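Local atomic coordinates of RNA-dependent RNA Polymerase (Bombyx mori cytoplasmic polyhedrosis virus, PDB entry 6TZ0), a protein that catalyses RNA-templated RNA synthesis, transcribing plus strands from the viral double-stranded genome and probably also making the complementary minus strands. Residues H262-A267 with K284-P289; V357-E362 with V630-G635; E434-G439 with Q453-R458; L794-K799 with T826-I831; E883-N888 with V1201-L1206. All coordinates share one frame; numbering follows the deposited sequence.

Contact 1 of 5, residues H262-A267 with K284-P289; sequences HNVGRA and KTTSEP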
# COMPACT_ATOMS: atom_id res chain seq x y z
N HIS A 262 20.02 15.28 28.89
CA HIS A 262 20.83 16.49 29.06
C HIS A 262 21.23 16.69 30.51
O HIS A 262 22.40 16.94 30.81
CB HIS A 262 20.06 17.70 28.55
CG HIS A 262 20.70 19.01 28.90
ND1 HIS A 262 21.84 19.47 28.30
CD2 HIS A 262 20.34 19.95 29.81
CE1 HIS A 262 22.17 20.64 28.82
NE2 HIS A 262 21.27 20.95 29.74
N ASN A 263 20.27 16.60 31.43
CA ASN A 263 20.58 16.82 32.84
C ASN A 263 21.36 15.67 33.47
O ASN A 263 21.86 15.85 34.59
CB ASN A 263 19.31 17.08 33.65
CG ASN A 263 18.79 18.48 33.45
OD1 ASN A 263 19.55 19.44 33.40
ND2 ASN A 263 17.47 18.61 33.36
N VAL A 264 21.46 14.51 32.82
CA VAL A 264 22.35 13.46 33.31
C VAL A 264 23.81 13.92 33.29
O VAL A 264 24.54 13.76 34.27
CB VAL A 264 22.15 12.16 32.51
CG1 VAL A 264 23.26 11.16 32.78
CG2 VAL A 264 20.85 11.53 32.89
N GLY A 265 24.24 14.51 32.18
CA GLY A 265 25.56 15.10 32.09
C GLY A 265 26.65 14.22 31.54
O GLY A 265 27.31 14.61 30.58
N ARG A 266 26.87 13.03 32.10
CA ARG A 266 27.92 12.14 31.64
C ARG A 266 27.33 10.76 31.42
O ARG A 266 26.48 10.32 32.19
CB ARG A 266 29.07 12.05 32.65
CG ARG A 266 29.85 13.32 32.86
CD ARG A 266 30.71 13.63 31.65
NE ARG A 266 31.57 14.79 31.86
CZ ARG A 266 31.22 16.04 31.58
NH1 ARG A 266 30.03 16.31 31.06
NH2 ARG A 266 32.08 17.03 31.81
N ALA A 267 27.79 10.09 30.38
CA ALA A 267 27.41 8.71 30.16
C ALA A 267 28.61 7.94 29.63
O ALA A 267 29.34 8.44 28.78
CB ALA A 267 26.23 8.59 29.19
N LYS A 284 31.49 10.11 27.60
CA LYS A 284 31.19 11.32 26.85
C LYS A 284 30.26 12.21 27.66
O LYS A 284 29.70 11.80 28.68
CB LYS A 284 30.56 10.98 25.50
CG LYS A 284 29.18 10.38 25.60
CD LYS A 284 28.67 9.94 24.25
CE LYS A 284 28.42 11.11 23.32
NZ LYS A 284 27.32 11.99 23.78
N THR A 285 30.09 13.43 27.18
CA THR A 285 29.10 14.34 27.74
C THR A 285 27.78 14.17 26.99
O THR A 285 27.77 13.82 25.81
CB THR A 285 29.57 15.80 27.68
OG1 THR A 285 28.57 16.65 28.26
CG2 THR A 285 29.86 16.25 26.26
N THR A 286 26.68 14.36 27.70
CA THR A 286 25.35 14.25 27.11
C THR A 286 24.59 15.56 27.17
O THR A 286 23.37 15.57 27.00
CB THR A 286 24.55 13.14 27.79
OG1 THR A 286 24.43 13.40 29.19
CG2 THR A 286 25.20 11.79 27.57
N SER A 287 25.29 16.66 27.43
CA SER A 287 24.68 17.97 27.35
C SER A 287 24.38 18.31 25.90
O SER A 287 25.03 17.81 24.98
CB SER A 287 25.60 19.02 27.97
OG SER A 287 26.81 19.12 27.24
N GLU A 288 23.40 19.17 25.69
CA GLU A 288 22.88 19.49 24.37
C GLU A 288 23.30 20.89 23.95
O GLU A 288 23.63 21.73 24.79
CB GLU A 288 21.35 19.38 24.38
CG GLU A 288 20.83 17.98 24.67
CD GLU A 288 21.16 16.97 23.60
OE1 GLU A 288 21.23 17.36 22.41
OE2 GLU A 288 21.36 15.79 23.94
N PRO A 289 23.33 21.18 22.64
CA PRO A 289 23.63 22.54 22.19
C PRO A 289 22.50 23.51 22.53
O PRO A 289 21.41 23.12 22.94
CB PRO A 289 23.79 22.38 20.68
CG PRO A 289 24.13 20.97 20.48
CD PRO A 289 23.37 20.22 21.52
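His-262 and Arg-266 both lean on 284-289, at the base of the β hairpin made by strands 266-272 and 278-285. Arg-266 and Thr-285 form a non-hydrogen-bonded antiparallel pair. Ala-267 and Lys-284 form the hydrogen-bonded pair beside it, with Lys-284 N 3.0 Å from Ala-267 O. Gly-265 takes a positive phi of 94° and turns the chain from helix 257-264 into the first strand.

The side chain of His-262 ties the end of that helix to the chain leaving the second strand. Its CB packs on Glu-288 CG at 4.0 Å. Its CG lies opposite the backbone N across the CA–CB bond (chi1 169°), which carries the ring over to Ser-287 and Glu-288. There ND1 accepts a hydrogen bond from Glu-288 N at 3.1 Å, the donor tilted a little from the ring plane. CE1 lies 3.9 Å from Ser-287 CB.

Thr-286 touches both strand and helix end. Its CG2 meets Ala-267 CB at 3.7 Å, while its OG1 is hydrogen-bonded to Leu-261 O. Two N-H groups hold Gly-265 O from opposite faces of its carbonyl plane: Thr-286 N at 3.0 Å, and Arg-266 NH1 at 3.2 Å.

Contact 2 of 5, residues V357-E362 with V630-G635; sequences VFPRIE and VKNAEG
Val-357 O is held by two groups. Asn-632 ND2 gives it a hydrogen bond of 2.7 Å, and Thr-636 OG1 gives a second. The Asn-632 bond is fairly straight, with an N-H...O angle of 162°. The oxygen lies in the amide plane of Asn-632, but ND2 stands above the carbonyl plane of Val-357. The amide reaches this place because Asn-632 CG is anti to its backbone N (chi1 -166°). Its other end, OD1, turns back to Ala-633 N, the next residue, in a weak hydrogen bond. The same OD1 lies 3.6 Å from Phe-358 CD1, with ring and amide planes 40° apart.

These bonds join two loops of the central polymerase domain. One follows helix 349-356. The other leaves strand 628-631, an outer strand of a four-stranded mixed sheet. The side chain of Val-357 is about 7 Å from that of Asp-552, which binds UTP in another structure of this protein; none is bound here.

The apolar packing is by Ala-633 CB, 3.8 Å from Pro-359 CG and 4.0 Å from Phe-358 CE1. Pro-359 CD lies over one face of the Phe-358 ring, toward its rim. Separately, Pro-359 CB makes a van der Waals contact with Gly-635 O at 3.5 Å. The chain of viral structural protein 4 also packs here, with its Arg-469 on Phe-358 and its Asp-495 on Ala-633.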
# COMPACT_ATOMS: atom_id res chain seq x y z
N VAL A 357 -7.12 11.84 5.11
CA VAL A 357 -6.96 11.90 3.66
C VAL A 357 -7.37 13.25 3.08
O VAL A 357 -7.29 13.43 1.86
CB VAL A 357 -7.76 10.74 3.01
CG1 VAL A 357 -9.25 11.02 2.95
CG2 VAL A 357 -7.16 10.26 1.68
N PHE A 358 -7.75 14.21 3.90
CA PHE A 358 -8.14 15.51 3.34
C PHE A 358 -6.90 16.33 3.04
O PHE A 358 -6.01 16.43 3.90
CB PHE A 358 -9.04 16.26 4.32
CG PHE A 358 -9.78 17.42 3.70
CD1 PHE A 358 -10.98 17.23 3.05
CD2 PHE A 358 -9.24 18.70 3.73
CE1 PHE A 358 -11.66 18.29 2.48
CE2 PHE A 358 -9.91 19.75 3.14
CZ PHE A 358 -11.12 19.55 2.52
N PRO A 359 -6.80 16.95 1.87
CA PRO A 359 -5.57 17.64 1.49
C PRO A 359 -5.40 18.96 2.22
O PRO A 359 -6.36 19.57 2.70
CB PRO A 359 -5.74 17.87 -0.01
CG PRO A 359 -7.19 17.94 -0.20
CD PRO A 359 -7.79 16.99 0.78
N ARG A 360 -4.15 19.43 2.28
CA ARG A 360 -3.85 20.67 2.97
C ARG A 360 -2.65 21.37 2.35
O ARG A 360 -1.87 20.77 1.61
CB ARG A 360 -3.61 20.43 4.45
CG ARG A 360 -2.44 19.54 4.77
CD ARG A 360 -2.35 19.42 6.27
NE ARG A 360 -1.21 18.65 6.72
CZ ARG A 360 -0.87 18.53 8.00
NH1 ARG A 360 -1.58 19.15 8.92
NH2 ARG A 360 0.18 17.81 8.35
N ILE A 361 -2.61 22.68 2.56
CA ILE A 361 -1.58 23.56 2.02
C ILE A 361 -0.77 24.20 3.14
O ILE A 361 -1.33 24.84 4.02
CB ILE A 361 -2.22 24.70 1.21
CG1 ILE A 361 -2.50 24.25 -0.22
CG2 ILE A 361 -1.34 25.93 1.23
CD1 ILE A 361 -3.77 24.82 -0.79
N GLU A 362 0.54 24.04 3.08
CA GLU A 362 1.41 24.59 4.12
C GLU A 362 2.55 25.46 3.60
O GLU A 362 3.13 25.16 2.56
CB GLU A 362 2.00 23.46 4.96
CG GLU A 362 0.99 22.43 5.45
CD GLU A 362 0.14 22.95 6.59
OE1 GLU A 362 0.72 23.30 7.65
OE2 GLU A 362 -1.09 23.02 6.44
N VAL A 630 -19.47 9.48 -0.63
CA VAL A 630 -18.70 10.62 -0.14
C VAL A 630 -17.41 10.70 -0.95
O VAL A 630 -16.67 9.72 -1.04
CB VAL A 630 -18.40 10.49 1.36
CG1 VAL A 630 -17.57 11.67 1.85
CG2 VAL A 630 -19.68 10.36 2.15
N LYS A 631 -17.13 11.87 -1.51
CA LYS A 631 -15.93 12.10 -2.28
C LYS A 631 -14.98 13.00 -1.50
O LYS A 631 -15.37 13.62 -0.51
CB LYS A 631 -16.28 12.71 -3.64
CG LYS A 631 -17.10 11.75 -4.49
CD LYS A 631 -17.55 12.36 -5.78
CE LYS A 631 -18.65 13.38 -5.57
NZ LYS A 631 -19.90 12.73 -5.10
N ASN A 632 -13.73 13.04 -1.93
CA ASN A 632 -12.71 13.83 -1.26
C ASN A 632 -12.35 15.04 -2.12
O ASN A 632 -12.62 15.07 -3.31
CB ASN A 632 -11.47 12.96 -1.01
CG ASN A 632 -10.51 13.58 -0.03
OD1 ASN A 632 -10.75 14.65 0.51
ND2 ASN A 632 -9.37 12.93 0.17
N ALA A 633 -11.74 16.04 -1.49
CA ALA A 633 -11.10 17.08 -2.28
C ALA A 633 -9.81 16.54 -2.90
O ALA A 633 -9.27 15.51 -2.49
CB ALA A 633 -10.81 18.31 -1.43
N GLU A 634 -9.32 17.25 -3.91
CA GLU A 634 -8.23 16.75 -4.73
C GLU A 634 -6.91 17.39 -4.30
O GLU A 634 -6.89 18.48 -3.74
CB GLU A 634 -8.53 17.03 -6.21
CG GLU A 634 -7.81 16.13 -7.22
CD GLU A 634 -6.47 16.68 -7.65
OE1 GLU A 634 -6.32 17.92 -7.64
OE2 GLU A 634 -5.57 15.88 -7.98
N GLY A 635 -5.82 16.68 -4.53
CA GLY A 635 -4.52 17.20 -4.17
C GLY A 635 -3.91 16.48 -2.99
O GLY A 635 -3.13 17.07 -2.22

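Contact 3 of 5, residues E434-G439 with Q453-R458; sequences EKLEVG and QAVFAR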
# COMPACT_ATOMS: atom_id res chain seq x y z
N GLU A 434 -15.76 -8.36 -7.10
CA GLU A 434 -16.46 -7.62 -8.14
C GLU A 434 -16.90 -8.55 -9.26
O GLU A 434 -16.37 -9.65 -9.44
CB GLU A 434 -15.57 -6.52 -8.72
CG GLU A 434 -15.29 -5.39 -7.74
CD GLU A 434 -14.44 -4.30 -8.35
OE1 GLU A 434 -13.97 -4.47 -9.50
OE2 GLU A 434 -14.25 -3.25 -7.69
N LYS A 435 -17.88 -8.07 -10.02
CA LYS A 435 -18.41 -8.81 -11.16
C LYS A 435 -17.54 -8.58 -12.38
O LYS A 435 -17.05 -7.47 -12.61
CB LYS A 435 -19.85 -8.35 -11.42
CG LYS A 435 -20.59 -9.09 -12.50
CD LYS A 435 -22.03 -8.63 -12.54
CE LYS A 435 -22.14 -7.21 -13.08
NZ LYS A 435 -23.56 -6.78 -13.23
N LEU A 436 -17.33 -9.64 -13.17
CA LEU A 436 -16.38 -9.62 -14.28
C LEU A 436 -17.09 -10.04 -15.56
O LEU A 436 -17.28 -11.23 -15.81
CB LEU A 436 -15.20 -10.55 -13.98
CG LEU A 436 -14.41 -10.26 -12.70
CD1 LEU A 436 -13.29 -11.26 -12.51
CD2 LEU A 436 -13.90 -8.85 -12.70
N GLU A 437 -17.49 -9.06 -16.37
CA GLU A 437 -18.15 -9.30 -17.64
C GLU A 437 -17.47 -8.52 -18.75
O GLU A 437 -17.00 -7.40 -18.54
CB GLU A 437 -19.65 -8.94 -17.57
CG GLU A 437 -19.94 -7.49 -17.22
CD GLU A 437 -21.41 -7.17 -17.23
OE1 GLU A 437 -22.22 -8.07 -17.56
OE2 GLU A 437 -21.78 -6.01 -16.92
N VAL A 438 -17.38 -9.12 -19.94
CA VAL A 438 -16.72 -8.50 -21.08
C VAL A 438 -17.68 -8.29 -22.24
O VAL A 438 -17.99 -7.16 -22.62
CB VAL A 438 -15.49 -9.31 -21.53
CG1 VAL A 438 -14.80 -8.59 -22.67
CG2 VAL A 438 -14.54 -9.54 -20.40
N GLY A 439 -18.18 -9.38 -22.82
CA GLY A 439 -18.97 -9.29 -24.03
C GLY A 439 -20.45 -9.47 -23.77
O GLY A 439 -21.14 -10.14 -24.54
N GLN A 453 -7.21 -9.48 -14.57
CA GLN A 453 -6.38 -9.29 -15.75
C GLN A 453 -6.59 -10.42 -16.76
O GLN A 453 -6.53 -10.19 -17.97
CB GLN A 453 -4.92 -9.17 -15.33
CG GLN A 453 -3.95 -8.94 -16.47
CD GLN A 453 -4.19 -7.64 -17.19
OE1 GLN A 453 -4.40 -6.60 -16.57
NE2 GLN A 453 -4.17 -7.68 -18.50
N ALA A 454 -6.85 -11.63 -16.28
CA ALA A 454 -7.12 -12.75 -17.18
C ALA A 454 -8.48 -12.63 -17.86
O ALA A 454 -8.67 -13.18 -18.95
CB ALA A 454 -7.03 -14.06 -16.41
N VAL A 455 -9.42 -11.92 -17.25
CA VAL A 455 -10.74 -11.78 -17.85
C VAL A 455 -10.73 -10.75 -18.98
O VAL A 455 -11.23 -11.01 -20.07
CB VAL A 455 -11.77 -11.43 -16.75
CG1 VAL A 455 -13.05 -10.91 -17.34
CG2 VAL A 455 -12.11 -12.68 -15.96
N PHE A 456 -10.12 -9.59 -18.74
CA PHE A 456 -10.08 -8.51 -19.73
C PHE A 456 -8.78 -8.51 -20.53
O PHE A 456 -8.30 -7.45 -20.91
CB PHE A 456 -10.26 -7.17 -19.04
CG PHE A 456 -11.62 -6.98 -18.46
CD1 PHE A 456 -12.68 -6.58 -19.25
CD2 PHE A 456 -11.83 -7.20 -17.11
CE1 PHE A 456 -13.93 -6.40 -18.70
CE2 PHE A 456 -13.08 -7.03 -16.57
CZ PHE A 456 -14.13 -6.63 -17.36
N ALA A 457 -8.22 -9.69 -20.79
CA ALA A 457 -6.95 -9.78 -21.50
C ALA A 457 -7.08 -9.47 -22.98
O ALA A 457 -6.07 -9.19 -23.63
CB ALA A 457 -6.35 -11.17 -21.32
N ARG A 458 -8.30 -9.50 -23.53
CA ARG A 458 -8.49 -9.20 -24.94
C ARG A 458 -8.33 -7.73 -25.25
O ARG A 458 -8.17 -7.37 -26.42
CB ARG A 458 -9.87 -9.66 -25.39
CG ARG A 458 -11.00 -8.81 -24.87
CD ARG A 458 -12.35 -9.35 -25.27
NE ARG A 458 -12.68 -10.57 -24.54
CZ ARG A 458 -13.77 -11.30 -24.75
NH1 ARG A 458 -14.65 -10.93 -25.66
NH2 ARG A 458 -13.98 -12.39 -24.03
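Leu-436 and Val-438 pack against Val-455, Phe-456 and Arg-458, where a short β hairpin meets the helix that follows it. The hairpin is strands 434-437 and 442-446, and helix 449-455 folds back beside it. All of this lies in the central polymerase domain. No hydrogen bond crosses between the two segments.

The first group of contacts is aliphatic. Leu-436 CD1 meets Val-455 CG2 at 3.9 Å, the two side chains crossing at a slant. Val-438 CG2 meets Val-455 CG1 at 3.7 Å. Leu-933 of helix 927-937 touches Val-455 as well.

The second group is aromatic. Val-455, the neighbour of Phe-456 in the chain, lays its CG1 over one face of the ring, toward the rim. Leu-436 CD2 comes to the edge of the ring, near its plane, 4.4 Å from CE2. Val-438 CG2 approaches obliquely, 3.6 Å from CE1. The side chains of Val-438 and Phe-456 run antiparallel alongside each other.

The third group sets a methyl on a charged group. The two methyls of Val-438 fork: chi1 of -177° turns CG1 away from the backbone N, while CG2 stays beside that N. The fork lets one residue serve both the phenyl ring and Arg-458. Arg-458 NH2 is hydrogen-bonded to Asn-64 of the viral structural protein 4 chain. Val-438 CG1 rests over one face of the guanidinium group, 3.5 Å from NE and 3.6 Å from CZ.

Contact 4 of 5, residues L794-K799 with T826-I831; sequences LSVDNK and TLMSLI
Leu-794 and Met-828 meet through flat peptide groups; no ring takes part across the two segments. They form an antiparallel hydrogen-bonded pair. Leu-794 N lies 2.9 Å from Met-828 O, and Met-828 N lies 2.7 Å from Leu-794 O. A third bond extends the register: Val-796 N gives its hydrogen to Thr-826 O at 2.9 Å. Between these bonds, Ser-795 and Leu-827 form the non-hydrogen-bonded pair.

Val-796 and Met-828 carry the side-chain packing. They cross at about a right angle, with Val-796 CG2 3.7 Å from Met-828 CB. The Met-828 chain runs extended until it bends at its last torsion (chi3 -74°). That bend brings CE to 3.9 Å from the same Val-796 CG2, so one methyl meets both ends of the methionine.

The side chain of Leu-827 is about 7 Å from that of Arg-791, at the start of the neighbouring strand. Arg-791 binds ATP in another structure of this protein; no ATP is bound to it here. Strand 827-831 is the middle one of a three-stranded antiparallel sheet, between 791-795 and 813-815. Helix 801-808 packs on Met-828 through Tyr-801 and Tyr-805, and Tyr-801 also touches Val-796 and Thr-826.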
# COMPACT_ATOMS: atom_id res chain seq x y z
N LEU A 794 -16.12 -30.11 18.56
CA LEU A 794 -16.21 -30.82 17.30
C LEU A 794 -17.51 -31.60 17.25
O LEU A 794 -17.88 -32.28 18.21
CB LEU A 794 -15.01 -31.75 17.10
CG LEU A 794 -14.93 -32.46 15.76
CD1 LEU A 794 -14.90 -31.45 14.63
CD2 LEU A 794 -13.70 -33.35 15.71
N SER A 795 -18.21 -31.50 16.12
CA SER A 795 -19.46 -32.22 15.92
C SER A 795 -19.17 -33.70 15.72
O SER A 795 -18.29 -34.07 14.95
CB SER A 795 -20.23 -31.65 14.73
OG SER A 795 -19.49 -31.78 13.53
N VAL A 796 -19.89 -34.54 16.46
CA VAL A 796 -19.66 -35.98 16.45
C VAL A 796 -21.00 -36.68 16.22
O VAL A 796 -22.05 -36.19 16.63
CB VAL A 796 -18.99 -36.45 17.76
CG1 VAL A 796 -17.57 -35.92 17.87
CG2 VAL A 796 -19.77 -35.95 18.94
N ASP A 797 -20.94 -37.82 15.55
CA ASP A 797 -22.15 -38.51 15.12
C ASP A 797 -22.81 -39.22 16.30
O ASP A 797 -22.15 -39.59 17.28
CB ASP A 797 -21.82 -39.51 14.01
CG ASP A 797 -23.04 -39.95 13.22
OD1 ASP A 797 -24.16 -39.50 13.54
OD2 ASP A 797 -22.87 -40.73 12.27
N ASN A 798 -24.13 -39.42 16.21
CA ASN A 798 -24.90 -39.92 17.34
C ASN A 798 -24.69 -41.41 17.57
O ASN A 798 -24.56 -41.85 18.71
CB ASN A 798 -26.39 -39.65 17.13
CG ASN A 798 -26.72 -38.20 17.28
OD1 ASN A 798 -26.19 -37.51 18.15
ND2 ASN A 798 -27.62 -37.71 16.43
N LYS A 799 -24.69 -42.20 16.49
CA LYS A 799 -24.40 -43.63 16.64
C LYS A 799 -22.94 -43.85 17.00
O LYS A 799 -22.61 -44.83 17.68
CB LYS A 799 -24.77 -44.36 15.34
CG LYS A 799 -24.64 -45.87 15.40
CD LYS A 799 -25.64 -46.46 16.38
CE LYS A 799 -25.57 -47.97 16.41
NZ LYS A 799 -24.27 -48.45 16.97
N THR A 826 -24.72 -33.90 17.41
CA THR A 826 -24.36 -32.91 18.41
C THR A 826 -22.84 -32.80 18.54
O THR A 826 -22.08 -33.68 18.13
CB THR A 826 -24.97 -33.25 19.77
OG1 THR A 826 -24.67 -32.20 20.71
CG2 THR A 826 -24.43 -34.57 20.30
N LEU A 827 -22.40 -31.69 19.12
CA LEU A 827 -20.99 -31.38 19.19
C LEU A 827 -20.41 -31.71 20.56
O LEU A 827 -21.06 -31.50 21.59
CB LEU A 827 -20.74 -29.92 18.81
CG LEU A 827 -21.37 -28.74 19.55
CD1 LEU A 827 -20.48 -28.21 20.67
CD2 LEU A 827 -21.70 -27.63 18.56
N MET A 828 -19.19 -32.22 20.56
CA MET A 828 -18.51 -32.66 21.76
C MET A 828 -17.37 -31.70 22.08
O MET A 828 -16.61 -31.30 21.19
CB MET A 828 -17.96 -34.08 21.57
CG MET A 828 -17.41 -34.73 22.81
SD MET A 828 -16.69 -36.35 22.43
CE MET A 828 -18.14 -37.35 22.16
N SER A 829 -17.27 -31.33 23.35
CA SER A 829 -16.25 -30.39 23.81
C SER A 829 -15.06 -31.18 24.34
O SER A 829 -15.19 -31.92 25.32
CB SER A 829 -16.82 -29.47 24.89
OG SER A 829 -15.83 -28.58 25.38
N LEU A 830 -13.91 -31.03 23.70
CA LEU A 830 -12.67 -31.58 24.22
C LEU A 830 -11.67 -30.46 24.46
O LEU A 830 -11.57 -29.52 23.67
CB LEU A 830 -12.04 -32.65 23.29
CG LEU A 830 -11.43 -32.33 21.92
CD1 LEU A 830 -10.39 -33.37 21.60
CD2 LEU A 830 -12.50 -32.38 20.86
N ILE A 831 -10.94 -30.56 25.56
CA ILE A 831 -9.90 -29.61 25.91
C ILE A 831 -8.56 -30.33 25.84
O ILE A 831 -8.41 -31.46 26.33
CB ILE A 831 -10.16 -28.97 27.28
CG1 ILE A 831 -10.37 -30.02 28.37
CG2 ILE A 831 -11.40 -28.10 27.22
CD1 ILE A 831 -10.44 -29.45 29.73

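Contact 5 of 5, residues E883-N888 with V1201-L1206; sequences EMIQQN and VLHPGL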
# COMPACT_ATOMS: atom_id res chain seq x y z
N GLU A 883 20.94 -41.37 31.64
CA GLU A 883 20.80 -42.77 32.00
C GLU A 883 20.57 -43.62 30.76
O GLU A 883 21.09 -44.74 30.66
CB GLU A 883 19.66 -42.96 32.99
CG GLU A 883 19.51 -44.38 33.49
CD GLU A 883 18.40 -44.54 34.49
OE1 GLU A 883 17.74 -43.53 34.81
OE2 GLU A 883 18.18 -45.67 34.96
N MET A 884 19.86 -43.08 29.78
CA MET A 884 19.56 -43.83 28.57
C MET A 884 20.80 -44.00 27.69
O MET A 884 20.88 -44.96 26.91
CB MET A 884 18.40 -43.14 27.85
CG MET A 884 17.91 -43.77 26.57
SD MET A 884 16.28 -43.15 26.16
CE MET A 884 16.60 -41.40 26.01
N ILE A 885 21.81 -43.13 27.83
CA ILE A 885 23.07 -43.37 27.13
C ILE A 885 24.12 -44.05 28.00
O ILE A 885 25.20 -44.38 27.49
CB ILE A 885 23.73 -42.10 26.56
CG1 ILE A 885 24.24 -41.19 27.66
CG2 ILE A 885 22.76 -41.32 25.69
CD1 ILE A 885 25.05 -40.04 27.12
N GLN A 886 23.87 -44.26 29.30
CA GLN A 886 24.86 -45.00 30.08
C GLN A 886 24.52 -46.48 30.26
O GLN A 886 25.30 -47.19 30.92
CB GLN A 886 25.10 -44.35 31.45
CG GLN A 886 23.99 -44.44 32.47
CD GLN A 886 24.12 -45.62 33.42
OE1 GLN A 886 25.23 -46.08 33.70
NE2 GLN A 886 22.99 -46.11 33.92
N GLN A 887 23.41 -46.98 29.73
CA GLN A 887 23.24 -48.43 29.59
C GLN A 887 22.79 -48.84 28.19
O GLN A 887 22.26 -49.94 28.02
CB GLN A 887 22.27 -49.00 30.63
CG GLN A 887 20.82 -48.56 30.58
CD GLN A 887 20.47 -47.58 31.66
OE1 GLN A 887 21.35 -47.03 32.33
NE2 GLN A 887 19.18 -47.35 31.86
N ASN A 888 23.01 -47.96 27.19
CA ASN A 888 22.95 -48.30 25.76
C ASN A 888 21.56 -48.77 25.34
O ASN A 888 21.41 -49.82 24.73
CB ASN A 888 24.02 -49.35 25.40
CG ASN A 888 24.45 -49.29 23.94
OD1 ASN A 888 25.44 -49.92 23.57
ND2 ASN A 888 23.74 -48.53 23.12
N VAL A 1201 29.03 -35.71 25.67
CA VAL A 1201 29.00 -37.17 25.61
C VAL A 1201 27.94 -37.58 24.59
O VAL A 1201 26.91 -36.92 24.45
CB VAL A 1201 28.74 -37.80 26.99
CG1 VAL A 1201 29.91 -37.54 27.91
CG2 VAL A 1201 27.49 -37.24 27.62
N LEU A 1202 28.22 -38.66 23.87
CA LEU A 1202 27.35 -39.13 22.80
C LEU A 1202 26.93 -40.56 23.07
O LEU A 1202 27.51 -41.26 23.89
CB LEU A 1202 28.04 -39.04 21.44
CG LEU A 1202 28.39 -37.63 20.95
CD1 LEU A 1202 29.12 -37.68 19.63
CD2 LEU A 1202 27.16 -36.78 20.82
N HIS A 1203 25.90 -40.98 22.36
CA HIS A 1203 25.30 -42.31 22.41
C HIS A 1203 25.89 -43.17 21.30
O HIS A 1203 26.16 -42.67 20.20
CB HIS A 1203 23.79 -42.20 22.26
CG HIS A 1203 23.04 -43.47 22.50
ND1 HIS A 1203 22.58 -44.26 21.47
CD2 HIS A 1203 22.67 -44.10 23.64
CE1 HIS A 1203 21.96 -45.32 21.97
NE2 HIS A 1203 22.00 -45.24 23.28
N PRO A 1204 26.17 -44.45 21.57
CA PRO A 1204 26.75 -45.32 20.53
C PRO A 1204 25.82 -45.55 19.35
O PRO A 1204 26.29 -45.79 18.23
CB PRO A 1204 27.04 -46.62 21.29
CG PRO A 1204 27.19 -46.20 22.70
CD PRO A 1204 26.22 -45.09 22.90
N GLY A 1205 24.51 -45.47 19.57
CA GLY A 1205 23.57 -45.46 18.47
C GLY A 1205 23.66 -44.22 17.61
O GLY A 1205 23.43 -44.29 16.40
N LEU A 1206 24.01 -43.08 18.20
CA LEU A 1206 24.23 -41.87 17.41
C LEU A 1206 25.45 -42.02 16.51
O LEU A 1206 25.42 -41.64 15.34
CB LEU A 1206 24.37 -40.66 18.33
CG LEU A 1206 24.33 -39.22 17.80
CD1 LEU A 1206 23.76 -38.34 18.88
CD2 LEU A 1206 25.70 -38.68 17.40
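His-1203 is the N-cap residue of helix 1204-1211, where strand 1196-1202 gives way to that helix, and it packs on Ile-885 on helix 881-886. No hydrogen bond joins the two segments. A chi1 of -172° swings the His-1203 ring away from its own backbone N and across to the other helix. Ile-885 meets the ring at its edge, near the ring plane, with CG2 3.5 Å from CD2. The same CG2 lies 3.7 Å from His-1203 CB.

The other branch of Ile-885 goes to the strand. Its CD1 touches Val-1201 CG2 at 3.7 Å, the two side chains crossing at about a right angle. Asn-888 reaches the far part of the imidazole. Its ND2 is 3.7 Å from His-1203 NE2, with amide and ring planes nearly perpendicular (84°). NE2 has a weak hydrogen bond to Ser-889 O, just beyond the segment. Pro-1204 CD covers one face of the imidazole, toward its rim.

The contact joins parts of the C-terminal region far apart in sequence, away from the known nucleotide and magnesium sites. Between the two segments the join is packing. An N-cap residue followed by proline in the first turn is a familiar way to start an α-helix.

The five contacts are spread over the polymerase, and none touches another. Contact 3 is nested in the chain between the two segments of contact 2. Both lie in the central polymerase domain, about 15 Å apart at their nearest atoms, and both meet the chain of viral structural protein 4. Contact 2 is the one near the UTP site: the side chain of Phe-358 is about 9 Å from that of Arg-485. Contact 4 lies near the ATP-binding residues instead, with the side chain of Leu-827 about 11 Å from that of Arg-147. Contacts 2 and 5 are on opposite sides of the chain's centre, with centres about 73 Å apart. Contacts 1, 3 and 5 lie away from the known nucleotide and magnesium sites.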